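Local coordinates for Phthiocerol/phenolphthiocerol synthesis polyketide synthase type I PpsC (Mycobacterium tuberculosis, PDB 5NJI), which probably dehydrates beta-hydroxyacyl thioester intermediates through the dehydratase domain considered here, during the polyketide assembly of phthiocerol and phenolphthiocerol lipids, at residues F60-L65 against A183-G188; V66-A71 against Q102-T107. The protein carries 1 engineered substitution. All blocks are in the same frame, centred on the assembly; numbering follows the deposited sequence.

The two contacts lie side by side next to the acyl-CoA, their centres about 11 Å apart and on the same side of the chain's centre. Their first segments are consecutive, 60-65 running directly into 66-71; 102-107 follows after helix 70-84 and strand 93-100, and 183-188 comes last. Contact 1 completes a small three-stranded sheet in the order 65-66, 60-62, 185-187, and contact 2 continues from strand 65-66 toward helix 70-84. Phe60 O and Val67 N, 3.1 Å apart, probably hydrogen-bond and tie the two together, while Ile62 packs on Met103. Together they line the pocket around the thioester, contact 1 mainly toward the acyl chain and contact 2 toward the pantetheine arm.

Contact 1 (F60-L65 against A183-G188); sequences FVIDDL and AGQQHG. Engineered in segment 60-65: Phe60 (natural residue His). With 8Z2 (~{S}-[2-[3-[[(2~{R})-4-[[[(2~{R},3~{S},4~{R},5~{R})-5-(6-aminopurin-9-yl)-4-oxidanyl-3-phosphonooxy-oxolan-2-yl]methoxy-oxidanyl-phosphoryl]oxy-oxidanyl-phosphoryl]oxy-3,3-dimethyl-2-oxidanyl-butanoyl]amino]propanoylamino]ethyl] (~{E})-dodec-2-enethioate), chain B.
Strand 60-62 pairs antiparallel with strand 185-187 in a small sheet beside the acyl chain, joining parts of the fold far apart in sequence. The axes approach to 4.8 Å at 161°. At the central pair, Gln186 N donates to Val61 O at 2.8 Å, whereas the return bond from Val61 N to Gln186 O is weak. Beyond the strands, Asp63 N reaches Gly184 O at 2.9 Å. Gly184 itself closes helix 173-182 with a Schellman motif, which turns the chain into its strand.

Val61 and Gln186 share the partly exposed face. With its chain extended beyond CG, Gln186 reaches over Val61 CG1 to the type I' turn at Ile62-Leu65, where OE1 accepts from Asp64 N at 2.9 Å. Its NE2 makes a weak bond to Asp64 OD1, the amide and carboxylate planes being 76° apart. One side chain thus bonds firmly to the backbone of the turn and weakly to its Asp64 carboxylate.

Phe60, Ile62, Gln185 and His187 occupy the buried face. Phe60, an engineered residue replacing histidine, has CG anti to its N (chi1 -161°), which carries the ring alongside His187, with CE1 3.6 Å from His187 NE2. The ring edge meets ligand CA2 in plane. Gln185, bent at chi2, brings OE1 to 3.3 Å from CA2; this oxygen is buried without a hydrogen-bond partner. Ile62 CD1 lies 3.7 Å from the thioester sulfur. Phe60, Ile62 and Gln185 thus wall the acyl-thioester pocket, while His187 NE2 bonds weakly to Asp230, consistent with the active site of a double-hotdog polyketide synthase dehydratase.

Contact 2 (V66-A71 against Q102-T107); sequences VVLPGA and QMLHVT. With 8Z2 (~{S}-[2-[3-[[(2~{R})-4-[[[(2~{R},3~{S},4~{R},5~{R})-5-(6-aminopurin-9-yl)-4-oxidanyl-3-phosphonooxy-oxolan-2-yl]methoxy-oxidanyl-phosphoryl]oxy-oxidanyl-phosphoryl]oxy-3,3-dimethyl-2-oxidanyl-butanoyl]amino]propanoylamino]ethyl] (~{E})-dodec-2-enethioate), chain B.
Val67 and His105 form a single backbone bridge, their CA atoms 4.6 Å apart, between two segments that run in opposite senses. Val66 O takes two donors from opposite faces of its carbonyl plane: Val106 N at 2.9 Å and His105 ND1 at 3.3 Å. The second bond is nearly straight (169° at the hydrogen), and the oxygen lies in the imidazole plane, which helps to fix the rotation of the ring. Thr107 CG2 sits over one face of that ring, toward its rim. On the other side of the bridge, Leu68 N donates to Leu104 O at 3.0 Å.

From here the chain passes through Pro69 into helix 70-84, whose first turn presents Gly70 N to the thioester oxygen OA1 of the ligand at 3.0 Å. A carbonyl held at the amino end of the central helix is characteristic of hotdog-fold thioester enzymes, where the helix end and its N-H would probably polarise the carbonyl.

Apolar side chains fill in around the bridge. Val66 CG1, anti to its N (chi1 177°), meets Val106 CB at 3.7 Å, while Val106 CG2 reaches Leu68 CB, 4.2 Å away. Met103 touches the pantetheine arm with CG, 3.3 Å from ligand OP1, and its side chain crosses that of Val67, meeting CG1. A water links both segments to the ligand: it donates to Leu68 O and OP1, and accepts from Leu104 N.

Contact 1 (F60-L65 against A183-G188)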
loop_
_atom_site.group_PDB
_atom_site.type_symbol
_atom_site.label_atom_id
_atom_site.label_comp_id
_atom_site.label_asym_id
_atom_site.label_seq_id
_atom_site.Cartn_x
_atom_site.Cartn_y
_atom_site.Cartn_z
ATOM N N PHE A 60 1.916 -9.073 8.785
ATOM C CA PHE A 60 0.643 -8.571 8.280
ATOM C C PHE A 60 -0.373 -9.707 8.304
ATOM O O PHE A 60 -0.335 -10.597 7.453
ATOM C CB PHE A 60 0.776 -7.991 6.882
ATOM C CG PHE A 60 -0.365 -7.087 6.537
ATOM C CD1 PHE A 60 -0.325 -5.747 6.878
ATOM C CD2 PHE A 60 -1.512 -7.596 5.963
ATOM C CE1 PHE A 60 -1.379 -4.925 6.587
ATOM C CE2 PHE A 60 -2.579 -6.783 5.680
ATOM C CZ PHE A 60 -2.514 -5.438 6.006
ATOM N N VAL A 61 -1.259 -9.672 9.284
ATOM C CA VAL A 61 -2.141 -10.786 9.599
ATOM C C VAL A 61 -3.576 -10.291 9.674
ATOM O O VAL A 61 -3.850 -9.207 10.197
ATOM C CB VAL A 61 -1.707 -11.446 10.918
ATOM C CG1 VAL A 61 -2.732 -12.476 11.398
ATOM C CG2 VAL A 61 -0.321 -12.068 10.755
ATOM N N ILE A 62 -4.494 -11.075 9.119
ATOM C CA ILE A 62 -5.925 -10.820 9.219
ATOM C C ILE A 62 -6.585 -12.103 9.703
ATOM O O ILE A 62 -6.435 -13.155 9.072
ATOM C CB ILE A 62 -6.536 -10.367 7.884
ATOM C CG1 ILE A 62 -5.888 -9.060 7.421
ATOM C CG2 ILE A 62 -8.055 -10.203 8.032
ATOM C CD1 ILE A 62 -6.488 -8.474 6.179
ATOM N N ASP A 63 -7.271 -12.037 10.839
ATOM C CA ASP A 63 -7.955 -13.218 11.376
ATOM C C ASP A 63 -6.993 -14.405 11.467
ATOM O O ASP A 63 -7.305 -15.525 11.044
ATOM C CB ASP A 63 -9.176 -13.579 10.521
ATOM C CG ASP A 63 -10.297 -12.557 10.620
ATOM O OD1 ASP A 63 -10.302 -11.755 11.576
ATOM O OD2 ASP A 63 -11.190 -12.574 9.741
ATOM N N ASP A 64 -5.805 -14.131 12.017
ATOM C CA ASP A 64 -4.734 -15.098 12.272
ATOM C C ASP A 64 -3.983 -15.560 11.025
ATOM O O ASP A 64 -2.962 -16.244 11.154
ATOM C CB ASP A 64 -5.268 -16.341 12.996
ATOM C CG ASP A 64 -5.706 -16.047 14.413
ATOM O OD1 ASP A 64 -5.046 -15.217 15.079
ATOM O OD2 ASP A 64 -6.707 -16.652 14.856
ATOM N N LEU A 65 -4.437 -15.191 9.833
ATOM C CA LEU A 65 -3.786 -15.634 8.598
ATOM C C LEU A 65 -2.895 -14.537 8.029
ATOM O O LEU A 65 -3.289 -13.368 7.988
ATOM C CB LEU A 65 -4.810 -16.039 7.530
ATOM C CG LEU A 65 -5.846 -17.086 7.917
ATOM C CD1 LEU A 65 -6.691 -17.406 6.697
ATOM C CD2 LEU A 65 -5.188 -18.327 8.463
ATOM N N ALA A 183 -10.795 -5.621 15.360
ATOM C CA ALA A 183 -11.445 -5.829 14.076
ATOM C C ALA A 183 -10.827 -6.968 13.263
ATOM O O ALA A 183 -11.271 -7.206 12.133
ATOM C CB ALA A 183 -11.399 -4.542 13.257
ATOM N N GLY A 184 -9.818 -7.660 13.788
ATOM C CA GLY A 184 -9.173 -8.759 13.080
ATOM C C GLY A 184 -7.943 -8.376 12.276
ATOM O O GLY A 184 -7.369 -9.232 11.596
ATOM N N GLN A 185 -7.537 -7.123 12.334
ATOM C CA GLN A 185 -6.397 -6.579 11.598
ATOM C C GLN A 185 -5.228 -6.567 12.573
ATOM O O GLN A 185 -5.176 -5.728 13.475
ATOM C CB GLN A 185 -6.741 -5.176 11.120
ATOM C CG GLN A 185 -5.740 -4.514 10.243
ATOM C CD GLN A 185 -6.261 -4.424 8.849
ATOM O OE1 GLN A 185 -5.751 -5.092 7.959
ATOM N NE2 GLN A 185 -7.320 -3.632 8.650
ATOM N N GLN A 186 -4.291 -7.490 12.396
ATOM C CA GLN A 186 -3.252 -7.770 13.383
ATOM C C GLN A 186 -1.879 -7.390 12.810
ATOM O O GLN A 186 -1.155 -8.218 12.252
ATOM C CB GLN A 186 -3.302 -9.245 13.792
ATOM C CG GLN A 186 -4.652 -9.678 14.391
ATOM C CD GLN A 186 -4.924 -11.168 14.206
ATOM O OE1 GLN A 186 -5.723 -11.559 13.361
ATOM N NE2 GLN A 186 -4.255 -12.000 14.997
ATOM N N HIS A 187 -1.517 -6.130 12.970
ATOM C CA HIS A 187 -0.214 -5.649 12.533
ATOM C C HIS A 187 0.859 -6.062 13.533
ATOM O O HIS A 187 0.800 -5.672 14.707
ATOM C CB HIS A 187 -0.205 -4.126 12.417
ATOM C CG HIS A 187 -1.063 -3.566 11.322
ATOM N ND1 HIS A 187 -2.313 -3.036 11.551
ATOM C CD2 HIS A 187 -0.820 -3.395 10.000
ATOM C CE1 HIS A 187 -2.812 -2.580 10.417
ATOM N NE2 HIS A 187 -1.920 -2.774 9.462
ATOM N N GLY A 188 1.864 -6.798 13.072
ATOM C CA GLY A 188 3.004 -7.106 13.898
ATOM C C GLY A 188 3.991 -5.953 13.956
ATOM O O GLY A 188 3.773 -4.876 13.401
HETATM C C2 8Z2 B . -13.130 -6.270 -12.433
HETATM C C4 8Z2 B . -14.344 -7.494 -10.848
HETATM C C5 8Z2 B . -14.421 -8.497 -11.692
HETATM C C6 8Z2 B . -13.897 -8.415 -12.889
HETATM C C8 8Z2 B . -15.447 -9.105 -9.945
HETATM C C10 8Z2 B . -9.748 1.564 9.087
HETATM C C11 8Z2 B . -10.863 2.529 9.051
HETATM C C12 8Z2 B . -12.077 1.942 9.662
HETATM N N9 8Z2 B . -14.930 -7.897 -9.740
HETATM N N7 8Z2 B . -15.071 -9.480 -11.123
HETATM N N3 8Z2 B . -13.702 -6.363 -11.194
HETATM N N1 8Z2 B . -13.252 -7.321 -13.296
HETATM N N6 8Z2 B . -14.057 -9.490 -13.620
HETATM C "C1'" 8Z2 B . -14.795 -6.620 -8.779
HETATM C "C2'" 8Z2 B . -15.940 -5.828 -9.285
HETATM O "O2'" 8Z2 B . -15.270 -4.579 -9.394
HETATM C "C3'" 8Z2 B . -17.043 -6.039 -8.124
HETATM O "O3'" 8Z2 B . -18.360 -5.755 -8.680
HETATM C "C4'" 8Z2 B . -16.085 -5.317 -6.962
HETATM O "O4'" 8Z2 B . -14.851 -6.126 -7.249
HETATM C "C5'" 8Z2 B . -16.281 -5.353 -5.455
HETATM O "O5'" 8Z2 B . -16.239 -6.597 -4.866
HETATM P P1 8Z2 B . -17.088 -7.765 -5.182
HETATM O O11 8Z2 B . -16.247 -8.351 -6.219
HETATM O O12 8Z2 B . -18.373 -7.516 -5.884
HETATM O O6 8Z2 B . -17.322 -8.823 -3.864
HETATM P P2 8Z2 B . -16.542 -10.236 -3.810
HETATM O O21 8Z2 B . -15.918 -10.663 -5.204
HETATM O O22 8Z2 B . -17.035 -11.460 -3.325
HETATM O O7 8Z2 B . -15.427 -9.678 -2.754
HETATM C CPA 8Z2 B . -15.434 -8.463 -1.984
HETATM C CPB 8Z2 B . -14.102 -8.527 -1.189
HETATM C CP8 8Z2 B . -12.976 -8.686 -2.226
HETATM C CP7 8Z2 B . -13.867 -7.300 -0.369
HETATM C CP9 8Z2 B . -14.147 -9.745 -0.273
HETATM O OP3 8Z2 B . -13.049 -7.576 -3.031
HETATM C CP6 8Z2 B . -11.550 -8.804 -1.626
HETATM O OP2 8Z2 B . -11.312 -9.711 -0.913
HETATM N NP2 8Z2 B . -10.614 -7.990 -2.089
HETATM C CP5 8Z2 B . -9.218 -7.988 -1.710
HETATM C CP4 8Z2 B . -8.997 -7.002 -0.578
HETATM C CP3 8Z2 B . -7.500 -7.042 -0.195
HETATM O OP1 8Z2 B . -6.851 -8.003 -0.430
HETATM N NP1 8Z2 B . -6.991 -5.994 0.407
HETATM C CP2 8Z2 B . -5.608 -5.907 0.764
HETATM C CP1 8Z2 B . -5.296 -6.707 1.979
HETATM S S 8Z2 B . -6.100 -6.005 3.453
HETATM P P3 8Z2 B . -18.829 -6.812 -10.008
HETATM O O31 8Z2 B . -18.320 -8.315 -9.427
HETATM O O32 8Z2 B . -18.096 -6.741 -11.204
HETATM O O33 8Z2 B . -20.239 -6.951 -10.386
HETATM C CA1 8Z2 B . -5.248 -4.757 3.712
HETATM C CA2 8Z2 B . -5.623 -3.969 4.911
HETATM O OA1 8Z2 B . -4.323 -4.342 3.088
HETATM C CA3 8Z2 B . -4.867 -2.727 5.178
HETATM C CA4 8Z2 B . -5.278 -1.926 6.344
HETATM C CA5 8Z2 B . -4.629 -0.567 6.392
HETATM C CA6 8Z2 B . -5.148 0.221 7.584
HETATM C CA7 8Z2 B . -6.562 0.787 7.314
HETATM C CA8 8Z2 B . -7.297 1.162 8.585
HETATM C CA9 8Z2 B . -8.550 2.052 8.364
#

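Contact 2 (V66-A71 against Q102-T107)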
loop_
_atom_site.group_PDB
_atom_site.type_symbol
_atom_site.label_atom_id
_atom_site.label_comp_id
_atom_site.label_asym_id
_atom_site.label_seq_id
_atom_site.Cartn_x
_atom_site.Cartn_y
_atom_site.Cartn_z
ATOM N N VAL A 66 -1.713 -14.935 7.557
ATOM C CA VAL A 66 -0.810 -14.015 6.865
ATOM C C VAL A 66 -1.407 -13.683 5.508
ATOM O O VAL A 66 -1.680 -14.572 4.700
ATOM C CB VAL A 66 0.585 -14.630 6.705
ATOM C CG1 VAL A 66 1.515 -13.700 5.903
ATOM C CG2 VAL A 66 1.201 -14.951 8.070
ATOM N N VAL A 67 -1.612 -12.398 5.249
ATOM C CA VAL A 67 -2.270 -11.929 4.046
ATOM C C VAL A 67 -1.367 -10.877 3.428
ATOM O O VAL A 67 -0.726 -10.104 4.138
ATOM C CB VAL A 67 -3.657 -11.347 4.381
ATOM C CG1 VAL A 67 -4.225 -10.535 3.227
ATOM C CG2 VAL A 67 -4.597 -12.473 4.752
ATOM N N LEU A 68 -1.318 -10.838 2.113
ATOM C CA LEU A 68 -0.458 -9.864 1.479
ATOM C C LEU A 68 -1.114 -8.489 1.549
ATOM O O LEU A 68 -2.275 -8.345 1.146
ATOM C CB LEU A 68 -0.187 -10.226 0.020
ATOM C CG LEU A 68 0.970 -9.455 -0.615
ATOM C CD1 LEU A 68 2.302 -9.936 -0.038
ATOM C CD2 LEU A 68 0.957 -9.611 -2.114
ATOM N N PRO A 69 -0.432 -7.466 2.059
ATOM C CA PRO A 69 -1.104 -6.172 2.208
ATOM C C PRO A 69 -1.338 -5.493 0.867
ATOM O O PRO A 69 -0.587 -5.673 -0.095
ATOM C CB PRO A 69 -0.141 -5.371 3.085
ATOM C CG PRO A 69 1.176 -5.956 2.843
ATOM C CD PRO A 69 0.941 -7.430 2.597
ATOM N N GLY A 70 -2.402 -4.683 0.827
ATOM C CA GLY A 70 -2.731 -3.960 -0.391
ATOM C C GLY A 70 -1.559 -3.180 -0.936
ATOM O O GLY A 70 -1.342 -3.116 -2.151
ATOM N N ALA A 71 -0.807 -2.518 -0.044
ATOM C CA ALA A 71 0.325 -1.721 -0.484
ATOM C C ALA A 71 1.362 -2.536 -1.238
ATOM O O ALA A 71 2.101 -1.983 -2.067
ATOM C CB ALA A 71 0.949 -1.056 0.749
ATOM N N GLN A 102 -9.096 -10.175 -4.715
ATOM C CA GLN A 102 -9.143 -11.324 -3.836
ATOM C C GLN A 102 -7.967 -11.367 -2.892
ATOM O O GLN A 102 -6.898 -11.187 -3.280
ATOM C CB GLN A 102 -9.235 -12.637 -4.656
ATOM C CG GLN A 102 -9.339 -13.867 -3.768
ATOM C CD GLN A 102 -9.666 -15.173 -4.516
ATOM O OE1 GLN A 102 -10.264 -15.116 -5.552
ATOM N NE2 GLN A 102 -9.317 -16.314 -3.970
ATOM N N MET A 103 -8.252 -11.576 -1.653
ATOM C CA MET A 103 -7.196 -11.603 -0.658
ATOM C C MET A 103 -6.252 -12.757 -0.942
ATOM O O MET A 103 -6.678 -13.836 -1.372
ATOM C CB MET A 103 -7.774 -11.756 0.745
ATOM C CG MET A 103 -7.950 -10.484 1.496
ATOM S SD MET A 103 -8.343 -10.819 3.222
ATOM C CE MET A 103 -9.242 -9.312 3.580
ATOM N N LEU A 104 -4.970 -12.536 -0.682
ATOM C CA LEU A 104 -3.946 -13.557 -0.871
ATOM C C LEU A 104 -3.436 -14.038 0.484
ATOM O O LEU A 104 -2.815 -13.274 1.234
ATOM C CB LEU A 104 -2.785 -13.032 -1.715
ATOM C CG LEU A 104 -1.595 -13.996 -1.884
ATOM C CD1 LEU A 104 -2.040 -15.394 -2.279
ATOM C CD2 LEU A 104 -0.643 -13.431 -2.906
ATOM N N HIS A 105 -3.672 -15.314 0.775
ATOM C CA HIS A 105 -3.150 -15.983 1.962
ATOM C C HIS A 105 -1.750 -16.475 1.635
ATOM O O HIS A 105 -1.563 -17.295 0.720
ATOM C CB HIS A 105 -4.109 -17.116 2.341
ATOM C CG HIS A 105 -3.666 -18.008 3.464
ATOM N ND1 HIS A 105 -2.944 -17.589 4.559
ATOM C CD2 HIS A 105 -3.921 -19.321 3.673
ATOM C CE1 HIS A 105 -2.746 -18.612 5.373
ATOM N NE2 HIS A 105 -3.332 -19.675 4.856
ATOM N N VAL A 106 -0.755 -15.924 2.326
ATOM C CA VAL A 106 0.636 -16.239 2.043
ATOM C C VAL A 106 0.991 -17.519 2.788
ATOM O O VAL A 106 1.160 -17.521 4.012
ATOM C CB VAL A 106 1.569 -15.096 2.441
ATOM C CG1 VAL A 106 2.997 -15.460 2.144
ATOM C CG2 VAL A 106 1.179 -13.832 1.676
ATOM N N THR A 107 1.131 -18.598 2.039
ATOM C CA THR A 107 1.485 -19.907 2.552
ATOM C C THR A 107 2.801 -20.357 1.943
ATOM O O THR A 107 3.176 -19.896 0.862
ATOM C CB THR A 107 0.393 -20.923 2.202
ATOM O OG1 THR A 107 0.242 -20.982 0.786
ATOM C CG2 THR A 107 -0.945 -20.543 2.829
HETATM C C2 8Z2 B . -13.130 -6.270 -12.433
HETATM C C4 8Z2 B . -14.344 -7.494 -10.848
HETATM C C5 8Z2 B . -14.421 -8.497 -11.692
HETATM C C6 8Z2 B . -13.897 -8.415 -12.889
HETATM C C8 8Z2 B . -15.447 -9.105 -9.945
HETATM C C10 8Z2 B . -9.748 1.564 9.087
HETATM C C11 8Z2 B . -10.863 2.529 9.051
HETATM C C12 8Z2 B . -12.077 1.942 9.662
HETATM N N9 8Z2 B . -14.930 -7.897 -9.740
HETATM N N7 8Z2 B . -15.071 -9.480 -11.123
HETATM N N3 8Z2 B . -13.702 -6.363 -11.194
HETATM N N1 8Z2 B . -13.252 -7.321 -13.296
HETATM N N6 8Z2 B . -14.057 -9.490 -13.620
HETATM C "C1'" 8Z2 B . -14.795 -6.620 -8.779
HETATM C "C2'" 8Z2 B . -15.940 -5.828 -9.285
HETATM O "O2'" 8Z2 B . -15.270 -4.579 -9.394
HETATM C "C3'" 8Z2 B . -17.043 -6.039 -8.124
HETATM O "O3'" 8Z2 B . -18.360 -5.755 -8.680
HETATM C "C4'" 8Z2 B . -16.085 -5.317 -6.962
HETATM O "O4'" 8Z2 B . -14.851 -6.126 -7.249
HETATM C "C5'" 8Z2 B . -16.281 -5.353 -5.455
HETATM O "O5'" 8Z2 B . -16.239 -6.597 -4.866
HETATM P P1 8Z2 B . -17.088 -7.765 -5.182
HETATM O O11 8Z2 B . -16.247 -8.351 -6.219
HETATM O O12 8Z2 B . -18.373 -7.516 -5.884
HETATM O O6 8Z2 B . -17.322 -8.823 -3.864
HETATM P P2 8Z2 B . -16.542 -10.236 -3.810
HETATM O O21 8Z2 B . -15.918 -10.663 -5.204
HETATM O O22 8Z2 B . -17.035 -11.460 -3.325
HETATM O O7 8Z2 B . -15.427 -9.678 -2.754
HETATM C CPA 8Z2 B . -15.434 -8.463 -1.984
HETATM C CPB 8Z2 B . -14.102 -8.527 -1.189
HETATM C CP8 8Z2 B . -12.976 -8.686 -2.226
HETATM C CP7 8Z2 B . -13.867 -7.300 -0.369
HETATM C CP9 8Z2 B . -14.147 -9.745 -0.273
HETATM O OP3 8Z2 B . -13.049 -7.576 -3.031
HETATM C CP6 8Z2 B . -11.550 -8.804 -1.626
HETATM O OP2 8Z2 B . -11.312 -9.711 -0.913
HETATM N NP2 8Z2 B . -10.614 -7.990 -2.089
HETATM C CP5 8Z2 B . -9.218 -7.988 -1.710
HETATM C CP4 8Z2 B . -8.997 -7.002 -0.578
HETATM C CP3 8Z2 B . -7.500 -7.042 -0.195
HETATM O OP1 8Z2 B . -6.851 -8.003 -0.430
HETATM N NP1 8Z2 B . -6.991 -5.994 0.407
HETATM C CP2 8Z2 B . -5.608 -5.907 0.764
HETATM C CP1 8Z2 B . -5.296 -6.707 1.979
HETATM S S 8Z2 B . -6.100 -6.005 3.453
HETATM P P3 8Z2 B . -18.829 -6.812 -10.008
HETATM O O31 8Z2 B . -18.320 -8.315 -9.427
HETATM O O32 8Z2 B . -18.096 -6.741 -11.204
HETATM O O33 8Z2 B . -20.239 -6.951 -10.386
HETATM C CA1 8Z2 B . -5.248 -4.757 3.712
HETATM C CA2 8Z2 B . -5.623 -3.969 4.911
HETATM O OA1 8Z2 B . -4.323 -4.342 3.088
HETATM C CA3 8Z2 B . -4.867 -2.727 5.178
HETATM C CA4 8Z2 B . -5.278 -1.926 6.344
HETATM C CA5 8Z2 B . -4.629 -0.567 6.392
HETATM C CA6 8Z2 B . -5.148 0.221 7.584
HETATM C CA7 8Z2 B . -6.562 0.787 7.314
HETATM C CA8 8Z2 B . -7.297 1.162 8.585
HETATM C CA9 8Z2 B . -8.550 2.052 8.364
HETATM O O HOH W 1 -4.296 -9.664 -0.325
#